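Local structure of 0.19 alpha-amylase inhibitor (Triticum aestivum, 1HSS) at residues A[24-28]-A[29-33]; A[47-50]-A[51-54]; A[55-58]-A[59-62]. The protein inhibits alpha-amylases as a secreted, disulfide-rich homodimer of the wheat kernel and is also an IgE-binding allergen. All blocks are in the same frame, centred on the assembly; numbering follows the deposited sequence.

Contact 1: A[24-28]-A[29-33]; sequences LRLQC and NGSQV
Leu26, Gln27 and Val33 meet where helix 20-27 is closed by a Schellman motif and the chain turns back beside its last turn. Val33 points its CG1 at the helix, where it lies 4.0 Å from Gln27 CG, the two side chains meeting at a slant, and 4.3 Å from Leu26 CB. Leu26 holds CG beside its own backbone N (chi1 -69°), and from there its CD2 branch leans along the returning chain to meet Ser31 CB at 3.9 Å. Asn29 folds the other way, back over the helix end, where Asn29 ND2 comes 3.0 Å from Leu26 O at an angle too poor for a hydrogen bond.

The backbone closes the motif with two bonds. Ser31 N reaches Leu26 O at 3.0 Å, and Gly30 N bonds to Gln27 O across a type I turn. Gly30 is the C-prime residue, with the positive phi (77°) that reverses the chain. Around this cap, Cys28 is tied by a disulfide to Cys83, and Ser31 O accepts a hydrogen bond from Tyr113 of the second subunit, so the turn belongs to the dimer contact. The Gly30 N to Gln27 O bond is 3.0 Å long, its donor standing well above the carbonyl plane.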
loop_
_atom_site.group_PDB
_atom_site.type_symbol
_atom_site.label_atom_id
_atom_site.label_comp_id
_atom_site.label_asym_id
_atom_site.label_seq_id
_atom_site.Cartn_x
_atom_site.Cartn_y
_atom_site.Cartn_z
ATOM N N LEU A 24 -3.956 8.143 8.000
ATOM C CA LEU A 24 -4.616 6.837 7.950
ATOM C C LEU A 24 -6.157 6.918 8.009
ATOM O O LEU A 24 -6.851 6.199 7.297
ATOM C CB LEU A 24 -4.076 5.948 9.082
ATOM C CG LEU A 24 -4.738 4.577 9.267
ATOM C CD1 LEU A 24 -4.728 3.774 7.951
ATOM C CD2 LEU A 24 -4.036 3.824 10.362
ATOM N N ARG A 25 -6.687 7.842 8.802
ATOM C CA ARG A 25 -8.131 8.062 8.889
ATOM C C ARG A 25 -8.772 8.665 7.649
ATOM O O ARG A 25 -9.925 8.357 7.351
ATOM C CB ARG A 25 -8.460 8.923 10.098
ATOM C CG ARG A 25 -8.423 8.142 11.382
ATOM C CD ARG A 25 -9.320 8.787 12.388
ATOM N NE ARG A 25 -8.533 9.544 13.338
ATOM C CZ ARG A 25 -8.199 9.090 14.544
ATOM N NH1 ARG A 25 -8.795 7.993 15.041
ATOM N NH2 ARG A 25 -7.312 9.767 15.277
ATOM N N LEU A 26 -8.036 9.526 6.943
ATOM C CA LEU A 26 -8.446 10.037 5.628
ATOM C C LEU A 26 -8.334 8.982 4.518
ATOM O O LEU A 26 -9.263 8.753 3.739
ATOM C CB LEU A 26 -7.598 11.254 5.239
ATOM C CG LEU A 26 -7.783 12.559 6.020
ATOM C CD1 LEU A 26 -6.606 13.506 5.758
ATOM C CD2 LEU A 26 -9.101 13.195 5.616
ATOM N N GLN A 27 -7.194 8.319 4.468
ATOM C CA GLN A 27 -6.991 7.313 3.466
ATOM C C GLN A 27 -7.937 6.139 3.554
ATOM O O GLN A 27 -8.319 5.608 2.520
ATOM C CB GLN A 27 -5.580 6.789 3.530
ATOM C CG GLN A 27 -4.549 7.744 3.024
ATOM C CD GLN A 27 -3.206 7.065 2.912
ATOM O OE1 GLN A 27 -2.632 6.985 1.829
ATOM N NE2 GLN A 27 -2.741 6.486 4.010
ATOM N N CYS A 28 -8.271 5.674 4.758
ATOM C CA CYS A 28 -9.010 4.407 4.864
ATOM C C CYS A 28 -10.471 4.428 4.373
ATOM O O CYS A 28 -11.036 3.372 4.076
ATOM C CB CYS A 28 -8.918 3.796 6.278
ATOM S SG CYS A 28 -9.759 4.686 7.606
ATOM N N ASN A 29 -11.007 5.619 4.115
ATOM C CA ASN A 29 -12.248 5.731 3.353
ATOM C C ASN A 29 -12.144 6.553 2.061
ATOM O O ASN A 29 -13.153 7.039 1.545
ATOM C CB ASN A 29 -13.378 6.286 4.223
ATOM C CG ASN A 29 -13.007 7.576 4.922
ATOM O OD1 ASN A 29 -13.473 7.849 6.027
ATOM N ND2 ASN A 29 -12.181 8.387 4.279
ATOM N N GLY A 30 -10.921 6.746 1.568
ATOM C CA GLY A 30 -10.731 7.326 0.255
ATOM C C GLY A 30 -10.927 8.826 0.170
ATOM O O GLY A 30 -11.125 9.341 -0.922
ATOM N N SER A 31 -10.827 9.537 1.293
ATOM C CA SER A 31 -10.935 10.994 1.272
ATOM C C SER A 31 -9.720 11.567 0.625
ATOM O O SER A 31 -8.696 10.902 0.523
ATOM C CB SER A 31 -11.028 11.578 2.674
ATOM O OG SER A 31 -12.229 11.201 3.302
ATOM N N GLN A 32 -9.811 12.827 0.247
ATOM C CA GLN A 32 -8.672 13.537 -0.294
ATOM C C GLN A 32 -7.708 13.900 0.838
ATOM O O GLN A 32 -8.149 14.318 1.909
ATOM C CB GLN A 32 -9.167 14.795 -0.982
ATOM C CG GLN A 32 -8.108 15.530 -1.751
ATOM C CD GLN A 32 -8.684 16.197 -2.964
ATOM O OE1 GLN A 32 -9.256 17.277 -2.872
ATOM N NE2 GLN A 32 -8.679 15.485 -4.082
ATOM N N VAL A 33 -6.412 13.672 0.639
ATOM C CA VAL A 33 -5.444 14.019 1.675
ATOM C C VAL A 33 -4.647 15.266 1.299
ATOM O O VAL A 33 -4.114 15.361 0.184
ATOM C CB VAL A 33 -4.481 12.813 2.036
ATOM C CG1 VAL A 33 -5.139 11.477 1.715
ATOM C CG2 VAL A 33 -3.151 12.922 1.325
#

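Contact 2: A[47-50]-A[51-54]; sequences HISE and WCRC
The Arg53 guanidinium lies with one face over the backbone of the loop, Glu50 N sitting 4.2 Å above the plane and over the group's centre, while Ile48 O is at its edge. The Trp51 indole has Ser49 OG at its edge, in the ring plane and 3.4 Å from Trp51 CB. Both flat groups belong to an ST turn at Ser49 and the residues just after it, where the loop following helix 35-46 leads into helix 53-67.

Ser49 grips the turn with both its oxygens. Its carbonyl O takes Cys52 N at 2.9 Å and, weakly, Arg53 N, while its OG accepts the bond from Trp51 N, 3.0 Å long, that defines the ST turn. Arg53 bends at chi2 and chi3 (107° and 93°), which curls the chain back over the loop and lets NH1 make a short but weak, poorly aligned bond to Ile48 O. NH2 has its own partner, Pro102 O, so the arginine links this turn to the segment leading into strand 103-104.

Ile48 CG2 packs against Cys52 CB at 3.6 Å, next to the disulfide from Cys52 to Cys6. Cys54, the second residue of the helix, is bonded to Cys115, and a water bridges the turn, donating to Glu50 O at 2.7 Å and accepting from Cys54 N at 3.0 Å.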
loop_
_atom_site.group_PDB
_atom_site.type_symbol
_atom_site.label_atom_id
_atom_site.label_comp_id
_atom_site.label_asym_id
_atom_site.label_seq_id
_atom_site.Cartn_x
_atom_site.Cartn_y
_atom_site.Cartn_z
ATOM N N HIS A 47 12.515 9.706 9.713
ATOM C CA HIS A 47 13.468 9.725 10.821
ATOM C C HIS A 47 13.685 8.381 11.500
ATOM O O HIS A 47 14.659 8.193 12.218
ATOM C CB HIS A 47 13.035 10.735 11.870
ATOM C CG HIS A 47 12.913 12.126 11.341
ATOM N ND1 HIS A 47 12.325 13.149 12.057
ATOM C CD2 HIS A 47 13.259 12.654 10.142
ATOM C CE1 HIS A 47 12.323 14.250 11.325
ATOM N NE2 HIS A 47 12.886 13.976 10.159
ATOM N N ILE A 48 12.738 7.477 11.341
ATOM C CA ILE A 48 12.875 6.142 11.885
ATOM C C ILE A 48 13.661 5.305 10.888
ATOM O O ILE A 48 13.599 5.564 9.683
ATOM C CB ILE A 48 11.471 5.524 12.151
ATOM C CG1 ILE A 48 10.737 6.413 13.171
ATOM C CG2 ILE A 48 11.591 4.079 12.654
ATOM C CD1 ILE A 48 9.248 6.200 13.243
ATOM N N SER A 49 14.503 4.404 11.393
ATOM C CA SER A 49 15.346 3.584 10.532
ATOM C C SER A 49 14.533 2.610 9.686
ATOM O O SER A 49 13.446 2.194 10.075
ATOM C CB SER A 49 16.372 2.830 11.381
ATOM O OG SER A 49 16.081 1.451 11.444
ATOM N N GLU A 50 15.115 2.183 8.573
ATOM C CA GLU A 50 14.517 1.177 7.681
ATOM C C GLU A 50 14.026 -0.060 8.419
ATOM O O GLU A 50 13.082 -0.729 7.986
ATOM C CB GLU A 50 15.543 0.731 6.651
ATOM C CG GLU A 50 15.570 1.558 5.411
ATOM C CD GLU A 50 16.518 1.004 4.348
ATOM O OE1 GLU A 50 16.838 -0.211 4.393
ATOM O OE2 GLU A 50 16.916 1.786 3.441
ATOM N N TRP A 51 14.751 -0.408 9.480
ATOM C CA TRP A 51 14.472 -1.596 10.268
ATOM C C TRP A 51 13.261 -1.441 11.184
ATOM O O TRP A 51 12.638 -2.426 11.562
ATOM C CB TRP A 51 15.702 -1.959 11.090
ATOM C CG TRP A 51 16.870 -2.354 10.239
ATOM C CD1 TRP A 51 17.795 -1.522 9.679
ATOM C CD2 TRP A 51 17.258 -3.693 9.872
ATOM N NE1 TRP A 51 18.736 -2.254 8.997
ATOM C CE2 TRP A 51 18.428 -3.589 9.097
ATOM C CE3 TRP A 51 16.733 -4.970 10.136
ATOM C CZ2 TRP A 51 19.086 -4.716 8.574
ATOM C CZ3 TRP A 51 17.392 -6.090 9.614
ATOM C CH2 TRP A 51 18.551 -5.952 8.845
ATOM N N CYS A 52 12.933 -0.209 11.557
ATOM C CA CYS A 52 11.929 0.013 12.590
ATOM C C CYS A 52 10.702 0.739 12.095
ATOM O O CYS A 52 9.783 0.994 12.868
ATOM C CB CYS A 52 12.528 0.791 13.752
ATOM S SG CYS A 52 13.840 -0.135 14.594
ATOM N N ARG A 53 10.684 1.082 10.811
ATOM C CA ARG A 53 9.558 1.808 10.229
ATOM C C ARG A 53 8.243 1.025 10.301
ATOM O O ARG A 53 7.221 1.587 10.652
ATOM C CB ARG A 53 9.869 2.177 8.777
ATOM C CG ARG A 53 9.909 3.662 8.491
ATOM C CD ARG A 53 11.319 4.222 8.255
ATOM N NE ARG A 53 11.723 4.248 6.864
ATOM C CZ ARG A 53 12.796 4.891 6.390
ATOM N NH1 ARG A 53 13.400 5.860 7.054
ATOM N NH2 ARG A 53 13.201 4.632 5.169
ATOM N N CYS A 54 8.282 -0.282 10.051
ATOM C CA CYS A 54 7.095 -1.141 10.183
ATOM C C CYS A 54 6.668 -1.344 11.618
ATOM O O CYS A 54 5.486 -1.570 11.901
ATOM C CB CYS A 54 7.356 -2.507 9.581
ATOM S SG CYS A 54 7.513 -2.442 7.782
HETATM O O HOH W 1 10.758 -1.622 9.093
#

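Contact 3: A[55-58]-A[59-62]; sequences GALY and SMLD
This is a contact between successive turns of a single helix, in the middle part of helix 53-67 and close to the centre of the chain. Four backbone bonds of the i to i+4 kind carry it: Ser59 N to Gly55 O, Met60 N to Ala56 O, Leu61 N to Leu57 O at 3.0 Å, and Asp62 N to Tyr58 O at 2.9 Å. All four are close to straight, the Leu61 bond reaching 172° at the hydrogen, as expected of a regular alpha-helix.

Among the side chains, Leu57 and Met60 lie side by side and point the same way. Met60 sends CG away from its backbone N (chi1 -179°) and then bends at chi3 (71°), a turn that brings CE back to within 4.0 Å of Leu57 CD2. Both residues are buried: in this mainly helical, disulfide-linked fold of the cereal trypsin/alpha-amylase inhibitor family, Met60 faces helix 20-27 at Cys20 and Arg21, while Leu57 meets helices 95-98 and 116-119.

Tyr58 and Asp62 occupy a different side. Ser59 N lies at the edge of the Tyr58 ring, near its plane, 3.9 Å from Tyr58 CG, and the ring makes an edge-to-face contact with that of Tyr121. Asp62, one turn on, sets its CB 3.3 Å from Tyr58 O, and its OD1 is hydrogen-bonded to the hydroxyl of the same Tyr121, so that the C-terminal segment is held at two successive turns. Ser59 places its CB 3.5 Å from Gly55 O, and the side chain packs on Phe12 and Ala16 of the N-terminal loop.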
loop_
_atom_site.group_PDB
_atom_site.type_symbol
_atom_site.label_atom_id
_atom_site.label_comp_id
_atom_site.label_asym_id
_atom_site.label_seq_id
_atom_site.Cartn_x
_atom_site.Cartn_y
_atom_site.Cartn_z
ATOM N N GLY A 55 7.663 -1.382 12.499
ATOM C CA GLY A 55 7.419 -1.409 13.926
ATOM C C GLY A 55 6.740 -0.172 14.484
ATOM O O GLY A 55 5.797 -0.301 15.275
ATOM N N ALA A 56 7.191 1.013 14.057
ATOM C CA ALA A 56 6.488 2.264 14.354
ATOM C C ALA A 56 5.033 2.272 13.888
ATOM O O ALA A 56 4.148 2.679 14.635
ATOM C CB ALA A 56 7.213 3.416 13.759
ATOM N N LEU A 57 4.784 1.758 12.686
ATOM C CA LEU A 57 3.431 1.677 12.126
ATOM C C LEU A 57 2.536 0.676 12.868
ATOM O O LEU A 57 1.374 0.955 13.122
ATOM C CB LEU A 57 3.494 1.319 10.629
ATOM C CG LEU A 57 3.789 2.490 9.691
ATOM C CD1 LEU A 57 4.217 1.985 8.344
ATOM C CD2 LEU A 57 2.581 3.383 9.569
ATOM N N TYR A 58 3.077 -0.492 13.206
ATOM C CA TYR A 58 2.359 -1.493 14.005
ATOM C C TYR A 58 1.908 -0.913 15.357
ATOM O O TYR A 58 0.738 -1.009 15.733
ATOM C CB TYR A 58 3.268 -2.698 14.220
ATOM C CG TYR A 58 2.541 -3.922 14.653
ATOM C CD1 TYR A 58 2.224 -4.123 15.987
ATOM C CD2 TYR A 58 2.163 -4.878 13.740
ATOM C CE1 TYR A 58 1.540 -5.256 16.406
ATOM C CE2 TYR A 58 1.474 -6.011 14.137
ATOM C CZ TYR A 58 1.163 -6.202 15.477
ATOM O OH TYR A 58 0.483 -7.334 15.897
ATOM N N SER A 59 2.843 -0.262 16.044
ATOM C CA SER A 59 2.603 0.421 17.314
ATOM C C SER A 59 1.507 1.470 17.200
ATOM O O SER A 59 0.655 1.576 18.075
ATOM C CB SER A 59 3.903 1.087 17.804
ATOM O OG SER A 59 3.711 1.874 18.967
ATOM N N MET A 60 1.578 2.296 16.160
ATOM C CA MET A 60 0.547 3.309 15.885
ATOM C C MET A 60 -0.862 2.716 15.717
ATOM O O MET A 60 -1.795 3.152 16.381
ATOM C CB MET A 60 0.912 4.095 14.625
ATOM C CG MET A 60 -0.081 5.190 14.256
ATOM S SD MET A 60 0.012 5.706 12.527
ATOM C CE MET A 60 -0.639 4.332 11.790
ATOM N N LEU A 61 -0.991 1.713 14.839
ATOM C CA LEU A 61 -2.252 1.025 14.558
ATOM C C LEU A 61 -2.830 0.355 15.797
ATOM O O LEU A 61 -4.034 0.378 16.013
ATOM C CB LEU A 61 -2.028 -0.034 13.482
ATOM C CG LEU A 61 -3.290 -0.769 13.064
ATOM C CD1 LEU A 61 -4.259 0.244 12.490
ATOM C CD2 LEU A 61 -2.945 -1.849 12.063
ATOM N N ASP A 62 -1.968 -0.325 16.543
ATOM C CA ASP A 62 -2.347 -0.959 17.791
ATOM C C ASP A 62 -2.882 0.064 18.814
ATOM O O ASP A 62 -3.979 -0.089 19.340
ATOM C CB ASP A 62 -1.137 -1.728 18.347
ATOM C CG ASP A 62 -1.473 -2.549 19.588
ATOM O OD1 ASP A 62 -2.120 -3.615 19.458
ATOM O OD2 ASP A 62 -1.081 -2.128 20.698
#

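In the fold
From the N terminus, contact 1 comes first, ending helix 20-27 and turning the chain toward helix 35-46. Contact 2 follows that helix and starts helix 53-67, which contact 3 continues without a break. The three are in series: each is local, and none encloses or crosses another. Contacts 1 and 2 lie on opposite sides of the chain's centre, their centres about 23 Å apart, and contact 3 touches both. Leu24 CD2 packs on Met60 CE at 3.7 Å, joining helix 20-27 to helix 53-67, and Ile48 CD1 meets Ala56 CB at 3.5 Å, laying the loop before helix 53-67 against its first turns.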